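Side-chain contact in exopolyphosphatase (Cytophaga hutchinsonii, PDB 3MDQ), which probably hydrolyses inorganic polyphosphate from its chain ends, releasing orthophosphate, as an exopolyphosphatase of the Ppx/GppA family: residues Gly121-Ala125 against Val126-Asp130. Residues are numbered along the deposited sequence; the frame is centred on the assembly and turned at random.
Sequences GVQQA and VPMED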
loop_
_atom_site.group_PDB
_atom_site.type_symbol
_atom_site.label_atom_id
_atom_site.label_comp_id
_atom_site.label_asym_id
_atom_site.label_seq_id
_atom_site.Cartn_x
_atom_site.Cartn_y
_atom_site.Cartn_z
ATOM N N GLY A 121 5.015 8.675 -6.446
ATOM C CA GLY A 121 6.039 8.167 -5.530
ATOM C C GLY A 121 6.929 7.111 -6.176
ATOM O O GLY A 121 8.169 7.158 -6.056
ATOM N N VAL A 122 6.310 6.197 -6.910
ATOM C CA VAL A 122 7.060 5.156 -7.634
ATOM C C VAL A 122 8.037 5.772 -8.623
ATOM O O VAL A 122 9.209 5.330 -8.710
ATOM C CB VAL A 122 6.090 4.175 -8.318
ATOM C CG1 VAL A 122 6.832 3.197 -9.280
ATOM C CG2 VAL A 122 5.291 3.394 -7.267
ATOM N N GLN A 123 7.591 6.799 -9.342
ATOM C CA GLN A 123 8.442 7.501 -10.317
ATOM C C GLN A 123 9.688 8.072 -9.619
ATOM O O GLN A 123 10.782 8.104 -10.208
ATOM C CB GLN A 123 7.690 8.634 -11.018
ATOM C CG GLN A 123 6.729 8.157 -12.038
ATOM C CD GLN A 123 5.847 9.264 -12.598
ATOM O OE1 GLN A 123 5.441 10.165 -11.864
ATOM N NE2 GLN A 123 5.485 9.153 -13.892
ATOM N N GLN A 124 9.538 8.580 -8.392
ATOM C CA GLN A 124 10.690 9.111 -7.648
ATOM C C GLN A 124 11.624 7.989 -7.145
ATOM O O GLN A 124 12.834 8.194 -7.067
ATOM C CB GLN A 124 10.224 9.953 -6.458
ATOM C CG GLN A 124 11.277 10.875 -5.951
ATOM C CD GLN A 124 11.567 12.021 -6.942
ATOM O OE1 GLN A 124 10.744 12.373 -7.814
ATOM N NE2 GLN A 124 12.755 12.629 -6.789
ATOM N N ALA A 125 11.079 6.820 -6.841
ATOM C CA ALA A 125 11.837 5.726 -6.279
ATOM C C ALA A 125 12.535 4.846 -7.303
ATOM O O ALA A 125 13.574 4.245 -6.982
ATOM C CB ALA A 125 10.920 4.862 -5.466
ATOM N N VAL A 126 11.945 4.692 -8.481
ATOM C CA VAL A 126 12.374 3.727 -9.491
ATOM C C VAL A 126 12.513 4.474 -10.822
ATOM O O VAL A 126 11.518 4.982 -11.360
ATOM C CB VAL A 126 11.346 2.640 -9.704
ATOM C CG1 VAL A 126 11.851 1.608 -10.759
ATOM C CG2 VAL A 126 10.993 1.924 -8.357
ATOM N N PRO A 127 13.737 4.588 -11.347
ATOM C CA PRO A 127 13.924 5.276 -12.626
ATOM C C PRO A 127 13.569 4.380 -13.795
ATOM O O PRO A 127 14.352 3.505 -14.166
ATOM C CB PRO A 127 15.426 5.634 -12.607
ATOM C CG PRO A 127 16.034 4.567 -11.765
ATOM C CD PRO A 127 15.004 4.170 -10.736
HETATM N N MSE A 128 12.360 4.539 -14.312
HETATM C CA MSE A 128 11.778 3.617 -15.279
HETATM C C MSE A 128 12.190 3.909 -16.696
HETATM O O MSE A 128 11.937 3.088 -17.601
HETATM C CB MSE A 128 10.243 3.662 -15.182
HETATM C CG MSE A 128 9.721 3.049 -13.892
HETATM SE SE MSE A 128 7.810 3.294 -13.745
HETATM C CE MSE A 128 7.843 4.938 -12.826
ATOM N N GLU A 129 12.815 5.067 -16.925
ATOM C CA GLU A 129 13.133 5.505 -18.293
ATOM C C GLU A 129 11.829 5.477 -19.120
ATOM O O GLU A 129 10.740 5.814 -18.603
ATOM C CB GLU A 129 14.238 4.615 -18.910
ATOM C CG GLU A 129 15.518 4.400 -18.080
ATOM C CD GLU A 129 16.643 3.735 -18.904
ATOM O OE1 GLU A 129 17.176 4.414 -19.821
ATOM O OE2 GLU A 129 16.981 2.553 -18.643
ATOM N N ASP A 130 11.898 5.028 -20.370
ATOM C CA ASP A 130 10.696 4.877 -21.171
ATOM C C ASP A 130 10.116 3.456 -21.082
ATOM O O ASP A 130 9.286 3.078 -21.904
ATOM C CB ASP A 130 10.975 5.264 -22.642
ATOM C CG ASP A 130 12.033 4.419 -23.280
ATOM O OD1 ASP A 130 12.735 3.620 -22.591
ATOM O OD2 ASP A 130 12.201 4.587 -24.516
HETATM O O HOH W 1 10.819 6.946 -13.164
#
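Met128, a selenomethionine, folds back from the loop onto Val122 and Gln123 in the last turn of helix 111-125. Its CB points toward the helix, and with CG anti to its carbonyl carbon (chi1 -70°) the chain heads back past Val126, CG running near Val126 CG1. SE then carries the bend at chi3 (-91°), which turns the terminal methyl onto the helix. There CE rests on Gln123, 3.5 Å from Gln123 CG and close to Gln123 CA. The same CE lies 4.1 Å from Val122 CG1; the Met128 chain crosses both helix side chains at about a right angle. Gln123 stretches on beyond CG, and its NE2 hydrogen-bonds to the backbone carbonyl oxygen of Asn149. On the backbone, Val126 N donates to Val122 O at 2.8 Å, while a water accepts from Met128 N (3.1 Å) and lies 3.2 Å from Gln123 O, to which it can donate. Val126 CG2 adds a looser apolar contact, 4.4 Å from Val122 CG1. Ile208 touches Val122, Val126 and Met128 from strand 206-210. This is a helix C-terminus, closed by its final i to i-4 bond, where the chain turns toward strand 133-138 in the six-stranded-sheet half of an actin-like ATPase fold.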